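Local coordinates for conserved protein (Methanothermobacter thermautotrophicus, PDB 1T57) that is of unknown function but binds flavin mononucleotide and magnesium, and belongs to the family of the pyruvate kinase alpha/beta domain, at residues 31-36 and 61-66; 37-42 and 176-181; 105-110 and 159-164. All coordinates share one frame; numbering follows the deposited sequence.

From the N terminus, the loop after strand 22-28 and the start of helix 36-50 supply the first segments of contacts 1 and 2. Contact 1 closes a loop through helix 36-50 and strand 54-58 to the start of helix 63-69. Contact 2 closes a far longer one, on to the residues leading into strand 180-185. Their segments alternate along the chain, so the two loops cross; they touch each other through Thr36 and Ala178, and both reach FMN. Contact 3 follows contact 1 in series and is nested inside the loop of contact 2, joining strand 107-109, outermost in this chain's sheet, to the turn after helix 144-158, about 20 Å from contact 2 between centres.

Contact 1: 31-36 and 61-66. With FMN (flavin mononucleotide), chain E.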
loop_
_atom_site.group_PDB
_atom_site.type_symbol
_atom_site.label_atom_id
_atom_site.label_comp_id
_atom_site.label_asym_id
_atom_site.label_seq_id
_atom_site.Cartn_x
_atom_site.Cartn_y
_atom_site.Cartn_z
ATOM N N PRO A 31 -9.502 -29.850 -11.114
ATOM C CA PRO A 31 -8.051 -29.621 -11.074
ATOM C C PRO A 31 -7.286 -30.786 -10.429
ATOM O O PRO A 31 -7.893 -31.609 -9.767
ATOM C CB PRO A 31 -7.930 -28.324 -10.281
ATOM C CG PRO A 31 -9.110 -28.369 -9.327
ATOM C CD PRO A 31 -10.208 -29.101 -10.052
ATOM N N GLY A 32 -5.974 -30.886 -10.634
ATOM C CA GLY A 32 -5.249 -31.976 -9.999
ATOM C C GLY A 32 -4.250 -32.742 -10.830
ATOM O O GLY A 32 -4.206 -32.580 -12.044
ATOM N N LYS A 33 -3.467 -33.588 -10.163
ATOM C CA LYS A 33 -2.426 -34.427 -10.765
ATOM C C LYS A 33 -2.917 -35.351 -11.888
ATOM O O LYS A 33 -2.170 -35.682 -12.817
ATOM C CB LYS A 33 -1.782 -35.275 -9.663
ATOM C CG LYS A 33 -0.485 -35.985 -10.045
ATOM C CD LYS A 33 -0.329 -37.299 -9.267
ATOM C CE LYS A 33 1.114 -37.709 -9.142
ATOM N NZ LYS A 33 1.731 -36.765 -8.194
ATOM N N GLU A 34 -4.172 -35.770 -11.793
ATOM C CA GLU A 34 -4.769 -36.670 -12.772
ATOM C C GLU A 34 -4.677 -36.167 -14.215
ATOM O O GLU A 34 -4.454 -36.949 -15.136
ATOM C CB GLU A 34 -6.225 -36.890 -12.389
ATOM C CG GLU A 34 -6.618 -36.093 -11.164
ATOM C CD GLU A 34 -8.076 -35.698 -11.188
ATOM O OE1 GLU A 34 -8.520 -34.949 -10.291
ATOM O OE2 GLU A 34 -8.786 -36.141 -12.115
ATOM N N ASN A 35 -4.864 -34.860 -14.401
ATOM C CA ASN A 35 -4.839 -34.239 -15.730
ATOM C C ASN A 35 -3.463 -34.181 -16.409
ATOM O O ASN A 35 -3.370 -34.018 -17.620
ATOM C CB ASN A 35 -5.399 -32.810 -15.646
ATOM C CG ASN A 35 -6.745 -32.742 -14.965
ATOM O OD1 ASN A 35 -7.701 -33.374 -15.398
ATOM N ND2 ASN A 35 -6.836 -31.959 -13.906
ATOM N N THR A 36 -2.401 -34.325 -15.628
ATOM C CA THR A 36 -1.055 -34.224 -16.171
ATOM C C THR A 36 -0.809 -34.817 -17.541
ATOM O O THR A 36 -0.344 -34.119 -18.451
ATOM C CB THR A 36 -0.022 -34.813 -15.214
ATOM O OG1 THR A 36 -0.191 -34.228 -13.918
ATOM C CG2 THR A 36 1.387 -34.486 -15.692
ATOM N N SER A 61 8.944 -31.760 -7.127
ATOM C CA SER A 61 9.688 -33.003 -6.985
ATOM C C SER A 61 10.527 -33.283 -8.223
ATOM O O SER A 61 11.608 -33.865 -8.132
ATOM C CB SER A 61 8.726 -34.159 -6.792
ATOM O OG SER A 61 7.982 -34.358 -7.984
ATOM N N GLY A 62 10.018 -32.870 -9.380
ATOM C CA GLY A 62 10.730 -33.091 -10.630
ATOM C C GLY A 62 10.010 -34.121 -11.489
ATOM O O GLY A 62 10.263 -34.237 -12.690
ATOM N N GLU A 63 9.086 -34.864 -10.892
ATOM C CA GLU A 63 8.387 -35.883 -11.656
ATOM C C GLU A 63 7.865 -35.273 -12.956
ATOM O O GLU A 63 8.338 -35.638 -14.032
ATOM C CB GLU A 63 7.261 -36.504 -10.817
ATOM C CG GLU A 63 6.711 -37.820 -11.355
ATOM C CD GLU A 63 6.263 -38.778 -10.244
ATOM O OE1 GLU A 63 5.532 -38.353 -9.321
ATOM O OE2 GLU A 63 6.647 -39.969 -10.294
ATOM N N THR A 64 6.940 -34.316 -12.846
ATOM C CA THR A 64 6.345 -33.651 -14.012
ATOM C C THR A 64 7.373 -33.219 -15.046
ATOM O O THR A 64 7.159 -33.359 -16.236
ATOM C CB THR A 64 5.572 -32.406 -13.619
ATOM O OG1 THR A 64 4.948 -32.612 -12.347
ATOM C CG2 THR A 64 4.518 -32.116 -14.669
ATOM N N ALA A 65 8.489 -32.676 -14.578
ATOM C CA ALA A 65 9.564 -32.259 -15.464
ATOM C C ALA A 65 10.026 -33.485 -16.254
ATOM O O ALA A 65 10.131 -33.428 -17.488
ATOM C CB ALA A 65 10.719 -31.696 -14.645
ATOM N N LEU A 66 10.283 -34.589 -15.539
ATOM C CA LEU A 66 10.737 -35.840 -16.157
ATOM C C LEU A 66 9.855 -36.258 -17.313
ATOM O O LEU A 66 10.327 -36.399 -18.441
ATOM C CB LEU A 66 10.770 -36.971 -15.137
ATOM C CG LEU A 66 11.914 -36.948 -14.127
ATOM C CD1 LEU A 66 11.703 -38.062 -13.110
ATOM C CD2 LEU A 66 13.240 -37.095 -14.857
HETATM N N1 FMN E . 0.733 -25.244 -7.020
HETATM C C2 FMN E . -0.457 -24.634 -6.643
HETATM O O2 FMN E . -1.501 -25.258 -6.659
HETATM N N3 FMN E . -0.565 -23.293 -6.392
HETATM C C4 FMN E . 0.565 -22.521 -6.312
HETATM O O4 FMN E . 0.445 -21.294 -6.203
HETATM C C4A FMN E . 1.771 -23.098 -6.715
HETATM N N5 FMN E . 2.924 -22.346 -6.704
HETATM C C5A FMN E . 4.027 -22.835 -7.362
HETATM C C6 FMN E . 5.171 -22.054 -7.356
HETATM C C7 FMN E . 6.343 -22.524 -7.878
HETATM C C7M FMN E . 7.534 -21.630 -7.757
HETATM C C8 FMN E . 6.517 -23.901 -7.967
HETATM C C8M FMN E . 7.843 -24.488 -8.417
HETATM C C9 FMN E . 5.384 -24.712 -7.944
HETATM C C9A FMN E . 4.106 -24.179 -7.740
HETATM N N10 FMN E . 3.016 -25.022 -7.483
HETATM C C10 FMN E . 1.823 -24.440 -7.135
HETATM C "C1'" FMN E . 3.024 -26.497 -7.822
HETATM C "C2'" FMN E . 2.939 -26.662 -9.314
HETATM O "O2'" FMN E . 1.813 -25.911 -9.783
HETATM C "C3'" FMN E . 2.721 -28.110 -9.689
HETATM O "O3'" FMN E . 1.592 -28.624 -9.049
HETATM C "C4'" FMN E . 3.900 -29.095 -9.746
HETATM O "O4'" FMN E . 3.352 -30.230 -10.375
HETATM C "C5'" FMN E . 4.522 -29.789 -8.554
HETATM O "O5'" FMN E . 5.361 -30.737 -9.177
HETATM P P FMN E . 5.461 -32.323 -8.929
HETATM O O1P FMN E . 6.727 -32.767 -9.576
HETATM O O2P FMN E . 4.272 -33.105 -9.522
HETATM O O3P FMN E . 5.535 -32.517 -7.408
#
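The phosphate-binding turn of the FMN site, at the N terminus of helix 63-69, meets the loop that leads into helix 36-50 through two threonine methyls: Thr36 CG2 lies 4.1 Å from Thr64 CG2. The two side chains cross obliquely, and each methyl is anti to its own backbone N, which places each hydroxyl beside that N. Thr36 OG1 turns back to Lys33 O at 2.7 Å, tilted 25° from the carbonyl plane; Thr36 N reaches the same oxygen from the same face, so two donors grip it. OG1 is also bonded to the backbone N of Ala178, which ties this first turn to the FMN-binding segment around Gly177. Thr64 OG1 faces the ligand instead, 2.9 Å from FMN O2P, with a weak bond to FMN O4'.

One phosphate oxygen, O1P, is held by the turn before the helix. Ser61 OG donates to FMN O1P at 2.6 Å, its chi1 of 67° placing the hydroxyl between the backbone N and the carbonyl carbon. Gly62 N, at the N-cap position, adds a bond of 3.3 Å to the same oxygen. Ser61 OG also accepts from Glu63 N along a nearly straight line (168°), closing an ST turn that fixes the hydroxyl's rotation. Farther out, Lys33 NZ stands 4.3 Å from Glu63 OE1, opposite charges too far apart for a salt bridge. Arg140 and Lys147 bring positive charge to FMN from elsewhere in the chain. O1P thus takes both a hydroxyl and a backbone N-H at the start of a helix, whose dipole would probably help stabilise the phosphate's negative charge, while the methyl pair supplies an apolar contact beside it.

Contact 2: 37-42 and 176-181. With FMN (flavin mononucleotide), chain E.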
loop_
_atom_site.group_PDB
_atom_site.type_symbol
_atom_site.label_atom_id
_atom_site.label_comp_id
_atom_site.label_asym_id
_atom_site.label_seq_id
_atom_site.Cartn_x
_atom_site.Cartn_y
_atom_site.Cartn_z
ATOM N N GLU A 37 -1.131 -36.093 -17.697
ATOM C CA GLU A 37 -0.886 -36.779 -18.954
ATOM C C GLU A 37 -1.503 -36.067 -20.145
ATOM O O GLU A 37 -0.859 -35.911 -21.191
ATOM C CB GLU A 37 -1.386 -38.226 -18.874
ATOM C CG GLU A 37 -0.456 -39.227 -19.561
ATOM C CD GLU A 37 0.998 -38.778 -19.532
ATOM O OE1 GLU A 37 1.491 -38.290 -20.575
ATOM O OE2 GLU A 37 1.643 -38.896 -18.466
ATOM N N ARG A 38 -2.739 -35.616 -19.979
ATOM C CA ARG A 38 -3.410 -34.924 -21.056
ATOM C C ARG A 38 -2.730 -33.581 -21.360
ATOM O O ARG A 38 -2.526 -33.247 -22.527
ATOM C CB ARG A 38 -4.890 -34.732 -20.711
ATOM C CG ARG A 38 -5.737 -34.266 -21.884
ATOM C CD ARG A 38 -5.479 -35.112 -23.123
ATOM N NE ARG A 38 -6.168 -34.595 -24.304
ATOM C CZ ARG A 38 -5.802 -34.856 -25.558
ATOM N NH1 ARG A 38 -4.744 -35.629 -25.801
ATOM N NH2 ARG A 38 -6.501 -34.351 -26.571
ATOM N N VAL A 39 -2.348 -32.818 -20.332
ATOM C CA VAL A 39 -1.702 -31.548 -20.624
ATOM C C VAL A 39 -0.322 -31.764 -21.234
ATOM O O VAL A 39 0.090 -30.997 -22.088
ATOM C CB VAL A 39 -1.607 -30.584 -19.372
ATOM C CG1 VAL A 39 -2.540 -31.034 -18.318
ATOM C CG2 VAL A 39 -0.164 -30.448 -18.872
ATOM N N LEU A 40 0.401 -32.793 -20.823
ATOM C CA LEU A 40 1.706 -33.013 -21.435
ATOM C C LEU A 40 1.526 -33.366 -22.912
ATOM O O LEU A 40 2.338 -32.987 -23.761
ATOM C CB LEU A 40 2.451 -34.131 -20.715
ATOM C CG LEU A 40 2.963 -33.689 -19.350
ATOM C CD1 LEU A 40 3.166 -34.885 -18.464
ATOM C CD2 LEU A 40 4.246 -32.921 -19.529
ATOM N N GLU A 41 0.440 -34.068 -23.227
ATOM C CA GLU A 41 0.191 -34.443 -24.618
ATOM C C GLU A 41 -0.218 -33.221 -25.422
ATOM O O GLU A 41 0.278 -32.979 -26.533
ATOM C CB GLU A 41 -0.918 -35.495 -24.727
ATOM C CG GLU A 41 -0.733 -36.701 -23.841
ATOM C CD GLU A 41 -1.524 -37.898 -24.320
ATOM O OE1 GLU A 41 -2.683 -37.709 -24.764
ATOM O OE2 GLU A 41 -0.980 -39.024 -24.245
ATOM N N LEU A 42 -1.126 -32.445 -24.848
ATOM C CA LEU A 42 -1.599 -31.273 -25.524
ATOM C C LEU A 42 -0.485 -30.291 -25.810
ATOM O O LEU A 42 -0.460 -29.711 -26.896
ATOM C CB LEU A 42 -2.724 -30.644 -24.733
ATOM C CG LEU A 42 -3.990 -31.508 -24.778
ATOM C CD1 LEU A 42 -5.077 -30.858 -23.958
ATOM C CD2 LEU A 42 -4.457 -31.674 -26.202
ATOM N N TRP A 176 0.026 -30.796 -7.116
ATOM C CA TRP A 176 0.760 -31.929 -7.672
ATOM C C TRP A 176 0.549 -32.031 -9.172
ATOM O O TRP A 176 -0.560 -31.798 -9.667
ATOM C CB TRP A 176 0.302 -33.224 -6.985
ATOM C CG TRP A 176 0.609 -33.220 -5.526
ATOM C CD1 TRP A 176 1.842 -33.323 -4.959
ATOM C CD2 TRP A 176 -0.306 -32.953 -4.454
ATOM N NE1 TRP A 176 1.762 -33.119 -3.598
ATOM C CE2 TRP A 176 0.457 -32.892 -3.260
ATOM C CE3 TRP A 176 -1.695 -32.758 -4.386
ATOM C CZ2 TRP A 176 -0.128 -32.631 -2.005
ATOM C CZ3 TRP A 176 -2.275 -32.501 -3.140
ATOM C CH2 TRP A 176 -1.489 -32.441 -1.968
ATOM N N GLY A 177 1.613 -32.377 -9.893
ATOM C CA GLY A 177 1.518 -32.546 -11.340
ATOM C C GLY A 177 1.078 -31.326 -12.124
ATOM O O GLY A 177 1.394 -30.212 -11.748
ATOM N N ALA A 178 0.322 -31.518 -13.201
ATOM C CA ALA A 178 -0.102 -30.378 -13.998
ATOM C C ALA A 178 -1.544 -30.393 -14.554
ATOM O O ALA A 178 -2.109 -31.448 -14.864
ATOM C CB ALA A 178 0.912 -30.166 -15.129
ATOM N N ASP A 179 -2.141 -29.208 -14.662
ATOM C CA ASP A 179 -3.499 -29.078 -15.191
ATOM C C ASP A 179 -3.700 -27.766 -15.971
ATOM O O ASP A 179 -4.789 -27.470 -16.456
ATOM C CB ASP A 179 -4.533 -29.215 -14.059
ATOM C CG ASP A 179 -4.367 -28.176 -12.973
ATOM O OD1 ASP A 179 -5.003 -28.323 -11.907
ATOM O OD2 ASP A 179 -3.605 -27.213 -13.175
ATOM N N THR A 180 -2.631 -26.987 -16.104
ATOM C CA THR A 180 -2.704 -25.737 -16.842
ATOM C C THR A 180 -1.476 -25.518 -17.687
ATOM O O THR A 180 -0.352 -25.682 -17.224
ATOM C CB THR A 180 -2.812 -24.530 -15.930
ATOM O OG1 THR A 180 -3.919 -24.687 -15.046
ATOM C CG2 THR A 180 -3.005 -23.288 -16.771
ATOM N N ALA A 181 -1.670 -25.142 -18.938
ATOM C CA ALA A 181 -0.526 -24.895 -19.811
ATOM C C ALA A 181 -0.907 -23.700 -20.626
ATOM O O ALA A 181 -2.014 -23.636 -21.146
ATOM C CB ALA A 181 -0.255 -26.088 -20.712
HETATM N N1 FMN E . 0.733 -25.244 -7.020
HETATM C C2 FMN E . -0.457 -24.634 -6.643
HETATM O O2 FMN E . -1.501 -25.258 -6.659
HETATM N N3 FMN E . -0.565 -23.293 -6.392
HETATM C C4 FMN E . 0.565 -22.521 -6.312
HETATM O O4 FMN E . 0.445 -21.294 -6.203
HETATM C C4A FMN E . 1.771 -23.098 -6.715
HETATM N N5 FMN E . 2.924 -22.346 -6.704
HETATM C C5A FMN E . 4.027 -22.835 -7.362
HETATM C C6 FMN E . 5.171 -22.054 -7.356
HETATM C C7 FMN E . 6.343 -22.524 -7.878
HETATM C C7M FMN E . 7.534 -21.630 -7.757
HETATM C C8 FMN E . 6.517 -23.901 -7.967
HETATM C C8M FMN E . 7.843 -24.488 -8.417
HETATM C C9 FMN E . 5.384 -24.712 -7.944
HETATM C C9A FMN E . 4.106 -24.179 -7.740
HETATM N N10 FMN E . 3.016 -25.022 -7.483
HETATM C C10 FMN E . 1.823 -24.440 -7.135
HETATM C "C1'" FMN E . 3.024 -26.497 -7.822
HETATM C "C2'" FMN E . 2.939 -26.662 -9.314
HETATM O "O2'" FMN E . 1.813 -25.911 -9.783
HETATM C "C3'" FMN E . 2.721 -28.110 -9.689
HETATM O "O3'" FMN E . 1.592 -28.624 -9.049
HETATM C "C4'" FMN E . 3.900 -29.095 -9.746
HETATM O "O4'" FMN E . 3.352 -30.230 -10.375
HETATM C "C5'" FMN E . 4.522 -29.789 -8.554
HETATM O "O5'" FMN E . 5.361 -30.737 -9.177
HETATM P P FMN E . 5.461 -32.323 -8.929
HETATM O O1P FMN E . 6.727 -32.767 -9.576
HETATM O O2P FMN E . 4.272 -33.105 -9.522
HETATM O O3P FMN E . 5.535 -32.517 -7.408
#
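Val39, one turn into helix 36-50, rests on the backbone leading into strand 180-185, so that a helix of the alpha/beta fold packs on the bulged entry to a sheet strand beside the FMN site. Before it in the helix, Arg38 turns to the outer side, where NH1 forms a salt bridge with Glu41 OE1, though the Glu41 side chain is less surely placed. Leu42 CD2 packs over one face of the Arg38 guanidinium, and Arg38 NH2 makes a long, weak ion pair with Glu22 of a second subunit.

Val39 splits its two methyls over the opposing segment. CG1 meets Ala178 O at 3.5 Å and Asp179 CA at 3.8 Å, whereas CG2 reaches the methyl CB of Ala178. Farther along, Leu40 packs on Arg67 and Leu68 of helix 63-69, and Leu42 turns to Ile201 and Ala202 of strand 196-204.

The segment 176-181 carries a classic beta bulge, with Asp179 and Thr180 both facing Gly172. Asp179 CB points away from the helix, and its OD1 accepts from Thr174 OG1 and Gly32 N. At the other end of the segment, Gly177 O turns to the ribityl chain of FMN and lies near O4', at a separation too short to be trusted. Gly177 N donates to the phosphate, 2.8 Å from FMN O2P.

Contact 3: 105-110 and 159-164; sequences GVNVYA and AGLIPV
Strand 107-109 runs past the turn that follows helix 144-158, with the CA atoms of Asn107 and Leu161 7.6 Å apart and those of Tyr109 and Ala159 8.2 Å apart. Gly160, with positive phi, ends the helix in a Schellman motif, and the residues on either side of it, Ala159 and Leu161, direct their CB atoms toward the strand.

Tyr109 and Leu161 carry most of the contact. The tyrosine CG is anti to the backbone N (chi1 173°), which extends the ring across to Ala159, whose CB sits over one ring face in a CH-pi contact. This methyl is 3.9 Å from the ring centroid and 15° off the ring normal. Leu161 comes in at the base of the same side chain, its CD1 3.4 Å from Tyr109 CB and oblique to the ring. The other branch, CD2, lies 4.4 Å from Asn107 ND2; Asn107 OD1 is bonded to Asn75 on the neighbouring strand.

The Tyr109 ring also meets Tyr109 of a third subunit, their planes at about 15°. Apolar packing and a CH-pi contact thus join the outermost strand of this chain's sheet to the helix end, and the same tyrosine takes part in the subunit interface.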
loop_
_atom_site.group_PDB
_atom_site.type_symbol
_atom_site.label_atom_id
_atom_site.label_comp_id
_atom_site.label_asym_id
_atom_site.label_seq_id
_atom_site.Cartn_x
_atom_site.Cartn_y
_atom_site.Cartn_z
ATOM N N GLY A 105 19.381 -33.090 -19.544
ATOM C CA GLY A 105 19.563 -31.812 -20.215
ATOM C C GLY A 105 18.567 -30.728 -19.834
ATOM O O GLY A 105 18.526 -29.650 -20.441
ATOM N N VAL A 106 17.758 -31.006 -18.819
ATOM C CA VAL A 106 16.770 -30.031 -18.359
ATOM C C VAL A 106 17.340 -29.057 -17.350
ATOM O O VAL A 106 17.684 -29.454 -16.245
ATOM C CB VAL A 106 15.571 -30.715 -17.693
ATOM C CG1 VAL A 106 14.743 -29.693 -16.925
ATOM C CG2 VAL A 106 14.727 -31.401 -18.747
ATOM N N ASN A 107 17.436 -27.782 -17.719
ATOM C CA ASN A 107 17.927 -26.768 -16.780
ATOM C C ASN A 107 16.999 -26.724 -15.559
ATOM O O ASN A 107 15.788 -26.529 -15.678
ATOM C CB ASN A 107 17.965 -25.398 -17.452
ATOM C CG ASN A 107 18.776 -25.406 -18.725
ATOM O OD1 ASN A 107 18.335 -25.925 -19.756
ATOM N ND2 ASN A 107 19.980 -24.850 -18.660
ATOM N N VAL A 108 17.576 -26.956 -14.392
ATOM C CA VAL A 108 16.830 -26.947 -13.149
ATOM C C VAL A 108 17.169 -25.692 -12.332
ATOM O O VAL A 108 18.349 -25.354 -12.125
ATOM C CB VAL A 108 17.143 -28.209 -12.344
ATOM C CG1 VAL A 108 16.525 -28.129 -10.971
ATOM C CG2 VAL A 108 16.590 -29.412 -13.085
ATOM N N TYR A 109 16.127 -25.001 -11.869
ATOM C CA TYR A 109 16.316 -23.768 -11.109
ATOM C C TYR A 109 15.451 -23.641 -9.846
ATOM O O TYR A 109 14.378 -24.220 -9.764
ATOM C CB TYR A 109 16.070 -22.589 -12.056
ATOM C CG TYR A 109 16.060 -21.218 -11.439
ATOM C CD1 TYR A 109 17.241 -20.602 -11.024
ATOM C CD2 TYR A 109 14.854 -20.525 -11.289
ATOM C CE1 TYR A 109 17.221 -19.329 -10.473
ATOM C CE2 TYR A 109 14.820 -19.266 -10.748
ATOM C CZ TYR A 109 15.997 -18.673 -10.337
ATOM O OH TYR A 109 15.927 -17.438 -9.754
ATOM N N ALA A 110 15.952 -22.905 -8.851
ATOM C CA ALA A 110 15.219 -22.656 -7.609
ATOM C C ALA A 110 15.524 -21.242 -7.119
ATOM O O ALA A 110 16.673 -20.828 -7.076
ATOM C CB ALA A 110 15.600 -23.679 -6.516
ATOM N N ALA A 159 16.152 -15.417 -14.459
ATOM C CA ALA A 159 17.320 -16.262 -14.261
ATOM C C ALA A 159 18.120 -16.322 -15.556
ATOM O O ALA A 159 19.259 -16.789 -15.587
ATOM C CB ALA A 159 16.899 -17.640 -13.852
ATOM N N GLY A 160 17.517 -15.830 -16.627
ATOM C CA GLY A 160 18.197 -15.867 -17.901
ATOM C C GLY A 160 18.061 -17.265 -18.457
ATOM O O GLY A 160 18.790 -17.666 -19.363
ATOM N N LEU A 161 17.112 -18.019 -17.921
ATOM C CA LEU A 161 16.933 -19.376 -18.388
ATOM C C LEU A 161 16.022 -19.489 -19.598
ATOM O O LEU A 161 16.065 -20.487 -20.303
ATOM C CB LEU A 161 16.461 -20.274 -17.248
ATOM C CG LEU A 161 17.557 -20.497 -16.206
ATOM C CD1 LEU A 161 17.109 -21.502 -15.110
ATOM C CD2 LEU A 161 18.780 -21.025 -16.941
ATOM N N ILE A 162 15.166 -18.497 -19.816
ATOM C CA ILE A 162 14.317 -18.481 -21.013
ATOM C C ILE A 162 14.270 -17.044 -21.544
ATOM O O ILE A 162 14.592 -16.091 -20.820
ATOM C CB ILE A 162 12.896 -18.976 -20.760
ATOM C CG1 ILE A 162 12.162 -17.995 -19.848
ATOM C CG2 ILE A 162 12.942 -20.365 -20.239
ATOM C CD1 ILE A 162 10.792 -18.420 -19.448
ATOM N N PRO A 163 13.888 -16.866 -22.818
ATOM C CA PRO A 163 13.796 -15.552 -23.479
ATOM C C PRO A 163 12.537 -14.782 -23.149
ATOM O O PRO A 163 11.549 -15.370 -22.757
ATOM C CB PRO A 163 13.808 -15.906 -24.963
ATOM C CG PRO A 163 13.055 -17.193 -24.970
ATOM C CD PRO A 163 13.572 -17.947 -23.772
ATOM N N VAL A 164 12.572 -13.472 -23.356
ATOM C CA VAL A 164 11.419 -12.604 -23.122
ATOM C C VAL A 164 11.187 -11.984 -24.489
ATOM O O VAL A 164 10.451 -10.999 -24.663
ATOM C CB VAL A 164 11.775 -11.521 -22.115
ATOM C CG1 VAL A 164 12.267 -12.179 -20.843
ATOM C CG2 VAL A 164 12.859 -10.594 -22.677
#